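Cephalosporin hydroxylase CMCI (Streptomyces clavuligerus, PDB 2BM8) takes part in cephamycin biosynthesis, probably in modifying the cephalosporin nucleus, and carries a Rossmann-like fold related to that of O-methyltransferases. Local coordinates at residues Asn167-Ala172 with Asp181-Glu186; His147-Ala152 with Val173-Glu178; Asp52-Pro55 with Leu61-Leu64. The protein carries 3 engineered substitutions. All blocks are in the same frame, centred on the assembly; numbering follows the deposited sequence.

Contact 1. Residues Asn167-Ala172 with Asp181-Glu186; sequences NIMKWA and DYFIIE
Met169 lies across the ring of Phe183, joining the helix and the returning strand of a beta-alpha-beta unit (strand 155-159, helix 165-175, strand 182-185) in the Rossmann-like core. Helix 167-172 runs almost antiparallel to strand 182-185, at 173°, with 10.7 Å between their axes. Phe183 spans much of that gap: its CG stands anti to the backbone N (chi1 -171°), which sends the ring from the strand toward the helix. The ring receives the thioether chain on one face. Met169 CG sits almost over the centre, 3.7 Å from the centroid of the Phe183 ring and 12° off its normal, a CH-pi contact, while the sulfur moves off obliquely to make a Met-aromatic contact, with SD 4.3 Å from that centroid. A flexible, polarisable methionine suits this place because its chain can follow a flat surface. Ala172, one turn on, brings CB to 4.1 Å from Phe183 CD1; a methyl group is small enough to let the ring approach the helix. Close by, Ile168 CG2 lies 4.4 Å from Phe183 CE1, and the Ile168 side chain also packs on Phe157 of strand 155-159, whose ring is nearly parallel to that of Phe183. With Phe183 replaced by an alanine, Met169 would probably lose the ring face it covers, and a gap would be likely to open between helix and sheet. Two residues on, Ile185 sends its CD1 into the plane of the Phe183 ring, at the edge, and that methyl ends 4.2 Å from Met169 SD.

Contact 2. Residues His147-Ala152 with Val173-Glu178; sequences HLREMA and VDHLLE
The carbonyl oxygen of His175 lies against the side chain of Arg149, which bends round it: Arg149 CG stands 3.6 Å from His175 O, and Arg149 NE 3.5 Å from the same oxygen, at an angle too poor for a hydrogen bond. The contact is therefore one of packing and, at most, electrostatics; a positive guanidinium beside the His175 carbonyl at the C-terminal end of the helix is likely to be favourable. The turn at chi3 of Arg149 (80°) swings the guanidinium obliquely across His175, so that NE comes 3.7 Å from His175 CB. NH2 approaches the edge of the imidazole near its plane, yet the two flat groups are tilted 54° apart and do not stack. Arginine suits this exposed border, since its aliphatic part can pack while its charged end stays at the surface. Leu176, just past the helix, fills the inner side. Its CG is anti to the backbone N (chi1 -163°), and CD1 reaches the loop backbone, 3.6 Å from Leu148 O and 3.7 Å from Arg149 CA. Leu148 itself turns its end away, onto Ile113 of strand 111-116. The loop between strands 132-136 and 155-159 thus rests on the end of helix 165-175, where the indole of Trp171 stacks with the His175 ring and also touches Arg149 and Leu176.

Contact 3. Residues Asp52-Pro55 with Leu61-Leu64; sequences DFSP and LRML
Ser54 is the residue of 52-55 that meets the second strand of a short beta-hairpin and what follows it, touching Arg62 and Leu64 in turn. The segment 61-64 starts on that strand, 61-62, which pairs antiparallel with 57-58. Leu61, first in the segment, packs on Ala97 of helix 94-106. Arg62 follows, and its chain, bent at chi3 (54°), brings the guanidinium back to the loop. Ser54 comes at the edge of this flat group: Arg62 NH2 is 3.3 Å from Ser54 OG and 3.3 Å from Ser54 CB, with CB in the guanidinium plane. Arginine suits the place because its planar head can bind at several points at once; NH2 donates to Leu18 O and NH1 to Asp21 O, two backbone oxygens of the N-terminal region. At Met63 the backbone continues the hairpin by a backbone hydrogen bond with Tyr56, and the thioether leads away to Trp98. The Met63 carbonyl lies farther back, its O 4.3 Å from Ser54 OG. Although the CB of Leu64 leaves pointing away, the branch returns and sets CD2 3.4 Å from Ser54 OG. With chi1 at -167° the Ser54 hydroxyl turns opposite the backbone N to meet segment 61-64, so both a guanidinium nitrogen and a methyl border it, from neighbouring directions. On the loop side Ser54 CB lies 3.7 Å above the centre of the neighbouring Phe53 ring, which also meets Tyr195 of the second subunit with its plane turned by about 70°. Serine suits the place: it is small enough to fit against a ring, and its hydroxyl tolerates a charged neighbour. The chemistry suggests that the arginine is held mainly by the backbone oxygens of Leu18 and Asp21, with Ser54 bordering one edge of the head.

Contacts 1 and 2 share helix 165-175 and lie 11 Å apart between centres, on the same side of the chain's centre; Ala172 O and Leu177 N, 2.8 Å apart, form a probable hydrogen bond between them. Contact 1 is wholly buried core, where a ring, a thioether and aliphatic groups join helix to sheet. Contact 2, at the helix end, mixes one buried leucine with an exposed arginine and histidine. Contact 3 stands apart, about 25 Å from contact 1 and 31 Å from contact 2 between centres, at a partly buried hairpin, and there a hydroxyl and a guanidinium replace ring packing. All three come within reach of the second subunit.

Contact 1. Residues Asn167-Ala172 with Asp181-Glu186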
loop_
_atom_site.group_PDB
_atom_site.type_symbol
_atom_site.label_atom_id
_atom_site.label_comp_id
_atom_site.label_asym_id
_atom_site.label_seq_id
_atom_site.Cartn_x
_atom_site.Cartn_y
_atom_site.Cartn_z
ATOM N N ASN B 167 23.786 -30.666 -0.429
ATOM C CA ASN B 167 24.366 -32.011 -0.434
ATOM C C ASN B 167 23.322 -33.078 -0.723
ATOM O O ASN B 167 23.574 -33.994 -1.493
ATOM C CB ASN B 167 25.085 -32.319 0.895
ATOM C CG ASN B 167 26.561 -31.869 0.895
ATOM O OD1 ASN B 167 27.286 -32.078 -0.079
ATOM N ND2 ASN B 167 26.999 -31.255 1.996
ATOM N N ILE B 168 22.141 -32.941 -0.127
ATOM C CA ILE B 168 21.032 -33.864 -0.367
ATOM C C ILE B 168 20.576 -33.765 -1.815
ATOM O O ILE B 168 20.172 -34.754 -2.410
ATOM C CB ILE B 168 19.854 -33.559 0.588
ATOM C CG1 ILE B 168 20.243 -33.821 2.038
ATOM C CG2 ILE B 168 18.635 -34.402 0.247
ATOM C CD1 ILE B 168 19.309 -33.138 3.027
ATOM N N MET B 169 20.648 -32.558 -2.369
ATOM C CA MET B 169 20.328 -32.305 -3.787
ATOM C C MET B 169 21.290 -33.008 -4.732
ATOM O O MET B 169 20.862 -33.548 -5.735
ATOM C CB MET B 169 20.357 -30.805 -4.099
ATOM C CG MET B 169 19.234 -30.314 -4.991
ATOM S SD MET B 169 18.947 -28.545 -4.721
ATOM C CE MET B 169 19.722 -27.865 -6.137
ATOM N N LYS B 170 22.583 -32.966 -4.413
ATOM C CA LYS B 170 23.611 -33.633 -5.204
ATOM C C LYS B 170 23.377 -35.148 -5.159
ATOM O O LYS B 170 23.481 -35.838 -6.182
ATOM C CB LYS B 170 25.017 -33.261 -4.687
ATOM C CG LYS B 170 26.204 -34.203 -5.121
ATOM C CD LYS B 170 27.459 -33.950 -4.256
ATOM C CE LYS B 170 28.597 -34.954 -4.509
ATOM N NZ LYS B 170 29.123 -35.638 -3.264
ATOM N N TRP B 171 23.040 -35.658 -3.974
ATOM C CA TRP B 171 22.714 -37.067 -3.819
ATOM C C TRP B 171 21.486 -37.442 -4.659
ATOM O O TRP B 171 21.501 -38.447 -5.371
ATOM C CB TRP B 171 22.493 -37.449 -2.345
ATOM C CG TRP B 171 22.035 -38.868 -2.223
ATOM C CD1 TRP B 171 22.823 -39.985 -2.141
ATOM C CD2 TRP B 171 20.682 -39.333 -2.244
ATOM N NE1 TRP B 171 22.038 -41.112 -2.089
ATOM C CE2 TRP B 171 20.721 -40.742 -2.154
ATOM C CE3 TRP B 171 19.434 -38.697 -2.320
ATOM C CZ2 TRP B 171 19.570 -41.524 -2.135
ATOM C CZ3 TRP B 171 18.285 -39.472 -2.301
ATOM C CH2 TRP B 171 18.363 -40.877 -2.215
ATOM N N ALA B 172 20.437 -36.632 -4.590
ATOM C CA ALA B 172 19.189 -36.960 -5.271
ATOM C C ALA B 172 19.358 -36.911 -6.779
ATOM O O ALA B 172 18.802 -37.734 -7.481
ATOM C CB ALA B 172 18.062 -36.039 -4.823
ATOM N N ASP B 181 11.144 -35.599 -12.508
ATOM C CA ASP B 181 10.991 -35.610 -11.045
ATOM C C ASP B 181 11.251 -34.240 -10.441
ATOM O O ASP B 181 12.071 -33.493 -10.933
ATOM C CB ASP B 181 11.934 -36.629 -10.395
ATOM C CG ASP B 181 11.552 -38.076 -10.706
ATOM O OD1 ASP B 181 10.467 -38.320 -11.275
ATOM O OD2 ASP B 181 12.286 -39.041 -10.408
ATOM N N TYR B 182 10.541 -33.910 -9.376
ATOM C CA TYR B 182 10.653 -32.601 -8.767
ATOM C C TYR B 182 11.537 -32.646 -7.524
ATOM O O TYR B 182 11.533 -33.615 -6.782
ATOM C CB TYR B 182 9.262 -32.077 -8.422
ATOM C CG TYR B 182 8.548 -31.452 -9.604
ATOM C CD1 TYR B 182 7.802 -32.220 -10.485
ATOM C CD2 TYR B 182 8.633 -30.089 -9.846
ATOM C CE1 TYR B 182 7.154 -31.639 -11.568
ATOM C CE2 TYR B 182 7.987 -29.511 -10.923
ATOM C CZ TYR B 182 7.252 -30.286 -11.774
ATOM O OH TYR B 182 6.630 -29.699 -12.846
ATOM N N PHE B 183 12.352 -31.620 -7.342
ATOM C CA PHE B 183 13.028 -31.387 -6.082
ATOM C C PHE B 183 12.606 -29.999 -5.658
ATOM O O PHE B 183 12.902 -29.041 -6.355
ATOM C CB PHE B 183 14.552 -31.475 -6.214
ATOM C CG PHE B 183 15.282 -31.453 -4.879
ATOM C CD1 PHE B 183 15.775 -32.621 -4.320
ATOM C CD2 PHE B 183 15.472 -30.261 -4.184
ATOM C CE1 PHE B 183 16.454 -32.599 -3.100
ATOM C CE2 PHE B 183 16.152 -30.246 -2.960
ATOM C CZ PHE B 183 16.638 -31.417 -2.428
ATOM N N ILE B 184 11.919 -29.912 -4.518
ATOM C CA ILE B 184 11.279 -28.684 -4.073
ATOM C C ILE B 184 11.775 -28.232 -2.702
ATOM O O ILE B 184 11.793 -29.008 -1.745
ATOM C CB ILE B 184 9.754 -28.880 -4.042
ATOM C CG1 ILE B 184 9.227 -28.953 -5.477
ATOM C CG2 ILE B 184 9.077 -27.735 -3.305
ATOM C CD1 ILE B 184 7.866 -29.555 -5.604
ATOM N N ILE B 185 12.160 -26.964 -2.607
ATOM C CA ILE B 185 12.562 -26.390 -1.330
ATOM C C ILE B 185 11.550 -25.345 -0.947
ATOM O O ILE B 185 11.451 -24.311 -1.583
ATOM C CB ILE B 185 13.974 -25.788 -1.428
ATOM C CG1 ILE B 185 14.997 -26.899 -1.626
ATOM C CG2 ILE B 185 14.310 -25.019 -0.160
ATOM C CD1 ILE B 185 16.253 -26.473 -2.304
ATOM N N GLU B 186 10.781 -25.618 0.092
ATOM C CA GLU B 186 9.755 -24.678 0.523
ATOM C C GLU B 186 10.393 -23.618 1.417
ATOM O O GLU B 186 11.370 -23.904 2.091
ATOM C CB GLU B 186 8.628 -25.418 1.246
ATOM C CG GLU B 186 7.906 -26.462 0.385
ATOM C CD GLU B 186 6.569 -26.924 0.967
ATOM O OE1 GLU B 186 6.226 -26.480 2.076
ATOM O OE2 GLU B 186 5.872 -27.752 0.324
#

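Contact 2. Residues His147-Ala152 with Val173-Glu178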
loop_
_atom_site.group_PDB
_atom_site.type_symbol
_atom_site.label_atom_id
_atom_site.label_comp_id
_atom_site.label_asym_id
_atom_site.label_seq_id
_atom_site.Cartn_x
_atom_site.Cartn_y
_atom_site.Cartn_z
ATOM N N HIS B 147 17.675 -45.969 1.354
ATOM C CA HIS B 147 16.392 -46.644 1.236
ATOM C C HIS B 147 15.574 -45.922 0.189
ATOM O O HIS B 147 15.620 -44.692 0.092
ATOM C CB HIS B 147 15.631 -46.680 2.570
ATOM C CG HIS B 147 15.172 -45.335 3.069
ATOM N ND1 HIS B 147 15.736 -44.719 4.167
ATOM C CD2 HIS B 147 14.180 -44.510 2.650
ATOM C CE1 HIS B 147 15.124 -43.567 4.389
ATOM N NE2 HIS B 147 14.177 -43.417 3.480
ATOM N N LEU B 148 14.847 -46.674 -0.624
ATOM C CA LEU B 148 13.824 -46.066 -1.472
ATOM C C LEU B 148 14.380 -45.100 -2.585
ATOM O O LEU B 148 13.728 -44.145 -3.029
ATOM C CB LEU B 148 12.738 -45.448 -0.560
ATOM C CG LEU B 148 12.261 -46.400 0.581
ATOM C CD1 LEU B 148 11.123 -45.819 1.422
ATOM C CD2 LEU B 148 11.895 -47.825 0.092
ATOM N N ARG B 149 15.609 -45.399 -3.008
ATOM C CA ARG B 149 15.984 -45.369 -4.423
ATOM C C ARG B 149 15.217 -46.534 -5.063
ATOM O O ARG B 149 15.012 -46.593 -6.269
ATOM C CB ARG B 149 17.483 -45.625 -4.612
ATOM C CG ARG B 149 18.417 -44.672 -3.882
ATOM C CD ARG B 149 19.802 -45.251 -3.620
ATOM N NE ARG B 149 20.647 -45.161 -4.809
ATOM C CZ ARG B 149 20.801 -46.116 -5.732
ATOM N NH1 ARG B 149 20.200 -47.302 -5.632
ATOM N NH2 ARG B 149 21.592 -45.879 -6.769
ATOM N N GLU B 150 14.857 -47.486 -4.210
ATOM C CA GLU B 150 13.946 -48.572 -4.521
ATOM C C GLU B 150 12.512 -48.126 -4.943
ATOM O O GLU B 150 11.731 -48.955 -5.418
ATOM C CB GLU B 150 13.926 -49.495 -3.281
ATOM C CG GLU B 150 12.995 -50.701 -3.298
ATOM C CD GLU B 150 11.985 -50.669 -2.151
ATOM O OE1 GLU B 150 12.419 -50.773 -0.975
ATOM O OE2 GLU B 150 10.760 -50.537 -2.418
ATOM N N MET B 151 12.168 -46.841 -4.808
ATOM C CA MET B 151 10.782 -46.389 -5.038
ATOM C C MET B 151 10.452 -46.018 -6.481
ATOM O O MET B 151 11.335 -45.863 -7.321
ATOM C CB MET B 151 10.428 -45.220 -4.113
ATOM C CG MET B 151 10.278 -45.634 -2.652
ATOM S SD MET B 151 8.732 -46.413 -2.138
ATOM C CE MET B 151 8.974 -48.139 -2.652
ATOM N N ALA B 152 9.153 -45.888 -6.747
ATOM C CA ALA B 152 8.641 -45.710 -8.104
ATOM C C ALA B 152 8.585 -44.242 -8.526
ATOM O O ALA B 152 8.642 -43.332 -7.701
ATOM C CB ALA B 152 7.265 -46.342 -8.231
ATOM N N VAL B 173 20.138 -35.959 -7.270
ATOM C CA VAL B 173 20.350 -35.809 -8.702
ATOM C C VAL B 173 21.105 -37.018 -9.246
ATOM O O VAL B 173 20.786 -37.502 -10.324
ATOM C CB VAL B 173 21.138 -34.505 -9.042
ATOM C CG1 VAL B 173 21.901 -34.638 -10.356
ATOM C CG2 VAL B 173 20.198 -33.292 -9.091
ATOM N N ASP B 174 22.092 -37.501 -8.494
ATOM C CA ASP B 174 22.961 -38.592 -8.938
ATOM C C ASP B 174 22.340 -39.980 -8.703
ATOM O O ASP B 174 22.556 -40.894 -9.503
ATOM C CB ASP B 174 24.330 -38.515 -8.226
ATOM C CG ASP B 174 25.175 -37.289 -8.653
ATOM O OD1 ASP B 174 25.006 -36.773 -9.781
ATOM O OD2 ASP B 174 26.053 -36.785 -7.914
ATOM N N HIS B 175 21.561 -40.126 -7.626
ATOM C CA HIS B 175 21.130 -41.441 -7.129
ATOM C C HIS B 175 19.607 -41.674 -7.101
ATOM O O HIS B 175 19.171 -42.800 -6.884
ATOM C CB HIS B 175 21.698 -41.677 -5.713
ATOM C CG HIS B 175 23.200 -41.670 -5.648
ATOM N ND1 HIS B 175 23.922 -40.609 -5.134
ATOM C CD2 HIS B 175 24.116 -42.592 -6.043
ATOM C CE1 HIS B 175 25.216 -40.877 -5.221
ATOM N NE2 HIS B 175 25.359 -42.073 -5.767
ATOM N N LEU B 176 18.801 -40.637 -7.327
ATOM C CA LEU B 176 17.350 -40.746 -7.158
ATOM C C LEU B 176 16.501 -40.252 -8.329
ATOM O O LEU B 176 15.681 -40.995 -8.842
ATOM C CB LEU B 176 16.905 -40.013 -5.884
ATOM C CG LEU B 176 15.505 -40.366 -5.357
ATOM C CD1 LEU B 176 15.196 -41.858 -5.445
ATOM C CD2 LEU B 176 15.335 -39.890 -3.929
ATOM N N LEU B 177 16.682 -39.002 -8.737
ATOM C CA LEU B 177 15.771 -38.371 -9.682
ATOM C C LEU B 177 15.960 -38.892 -11.103
ATOM O O LEU B 177 17.075 -39.151 -11.549
ATOM C CB LEU B 177 15.955 -36.852 -9.674
ATOM C CG LEU B 177 15.939 -36.144 -8.312
ATOM C CD1 LEU B 177 16.436 -34.726 -8.476
ATOM C CD2 LEU B 177 14.566 -36.144 -7.657
ATOM N N GLU B 178 14.847 -39.060 -11.803
ATOM C CA GLU B 178 14.862 -39.219 -13.240
ATOM C C GLU B 178 14.265 -37.963 -13.853
ATOM O O GLU B 178 13.741 -37.113 -13.156
ATOM C CB GLU B 178 14.025 -40.424 -13.659
ATOM C CG GLU B 178 14.330 -41.727 -12.930
ATOM C CD GLU B 178 13.318 -42.813 -13.260
ATOM O OE1 GLU B 178 12.176 -42.475 -13.664
ATOM O OE2 GLU B 178 13.663 -44.009 -13.134
#

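Contact 3. Residues Asp52-Pro55 with Leu61-Leu64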
loop_
_atom_site.group_PDB
_atom_site.type_symbol
_atom_site.label_atom_id
_atom_site.label_comp_id
_atom_site.label_asym_id
_atom_site.label_seq_id
_atom_site.Cartn_x
_atom_site.Cartn_y
_atom_site.Cartn_z
ATOM N N ASP B 52 -3.973 -15.357 12.211
ATOM C CA ASP B 52 -3.785 -16.105 10.962
ATOM C C ASP B 52 -2.384 -16.675 10.821
ATOM O O ASP B 52 -1.915 -16.864 9.709
ATOM C CB ASP B 52 -4.136 -15.266 9.721
ATOM C CG ASP B 52 -3.202 -14.097 9.496
ATOM O OD1 ASP B 52 -2.227 -13.917 10.258
ATOM O OD2 ASP B 52 -3.373 -13.292 8.554
ATOM N N PHE B 53 -1.725 -16.964 11.946
ATOM C CA PHE B 53 -0.392 -17.539 11.895
ATOM C C PHE B 53 -0.390 -18.878 11.141
ATOM O O PHE B 53 0.173 -18.965 10.043
ATOM C CB PHE B 53 0.216 -17.739 13.284
ATOM C CG PHE B 53 1.372 -18.692 13.274
ATOM C CD1 PHE B 53 1.434 -19.745 14.176
ATOM C CD2 PHE B 53 2.369 -18.573 12.295
ATOM C CE1 PHE B 53 2.483 -20.650 14.130
ATOM C CE2 PHE B 53 3.414 -19.472 12.236
ATOM C CZ PHE B 53 3.480 -20.512 13.161
ATOM N N SER B 54 -0.992 -19.916 11.715
ATOM C CA SER B 54 -1.037 -21.206 11.015
ATOM C C SER B 54 -2.382 -21.868 11.264
ATOM O O SER B 54 -2.468 -22.859 11.957
ATOM C CB SER B 54 0.131 -22.104 11.453
ATOM O OG SER B 54 0.300 -23.231 10.603
ATOM N N PRO B 55 -3.433 -21.320 10.667
ATOM C CA PRO B 55 -4.799 -21.674 11.034
ATOM C C PRO B 55 -5.404 -22.838 10.227
ATOM O O PRO B 55 -6.530 -23.241 10.496
ATOM C CB PRO B 55 -5.555 -20.380 10.726
ATOM C CG PRO B 55 -4.828 -19.805 9.526
ATOM C CD PRO B 55 -3.404 -20.317 9.580
ATOM N N LEU B 61 -6.247 -32.463 11.393
ATOM C CA LEU B 61 -4.797 -32.284 11.581
ATOM C C LEU B 61 -4.399 -30.915 11.076
ATOM O O LEU B 61 -4.924 -30.439 10.078
ATOM C CB LEU B 61 -3.995 -33.331 10.806
ATOM C CG LEU B 61 -4.564 -34.736 10.895
ATOM C CD1 LEU B 61 -3.991 -35.633 9.824
ATOM C CD2 LEU B 61 -4.317 -35.280 12.302
ATOM N N ARG B 62 -3.448 -30.294 11.762
ATOM C CA ARG B 62 -2.913 -29.011 11.326
ATOM C C ARG B 62 -2.240 -29.170 9.977
ATOM O O ARG B 62 -1.552 -30.163 9.748
ATOM C CB ARG B 62 -1.910 -28.502 12.339
ATOM C CG ARG B 62 -2.543 -28.182 13.671
ATOM C CD ARG B 62 -1.638 -27.490 14.611
ATOM N NE ARG B 62 -1.091 -26.315 13.975
ATOM C CZ ARG B 62 0.118 -25.818 14.171
ATOM N NH1 ARG B 62 0.962 -26.359 15.044
ATOM N NH2 ARG B 62 0.474 -24.749 13.474
ATOM N N MET B 63 -2.449 -28.195 9.097
ATOM C CA MET B 63 -1.841 -28.152 7.774
ATOM C C MET B 63 -0.944 -26.941 7.718
ATOM O O MET B 63 -1.438 -25.824 7.669
ATOM C CB MET B 63 -2.912 -27.993 6.677
ATOM C CG MET B 63 -3.290 -29.270 5.961
ATOM S SD MET B 63 -2.025 -29.794 4.828
ATOM C CE MET B 63 -2.344 -28.815 3.458
ATOM N N LEU B 64 0.366 -27.162 7.697
ATOM C CA LEU B 64 1.325 -26.071 7.586
ATOM C C LEU B 64 1.427 -25.510 6.167
ATOM O O LEU B 64 2.006 -24.452 5.976
ATOM C CB LEU B 64 2.710 -26.519 8.047
ATOM C CG LEU B 64 2.974 -26.792 9.528
ATOM C CD1 LEU B 64 4.299 -26.166 9.910
ATOM C CD2 LEU B 64 1.879 -26.285 10.440
#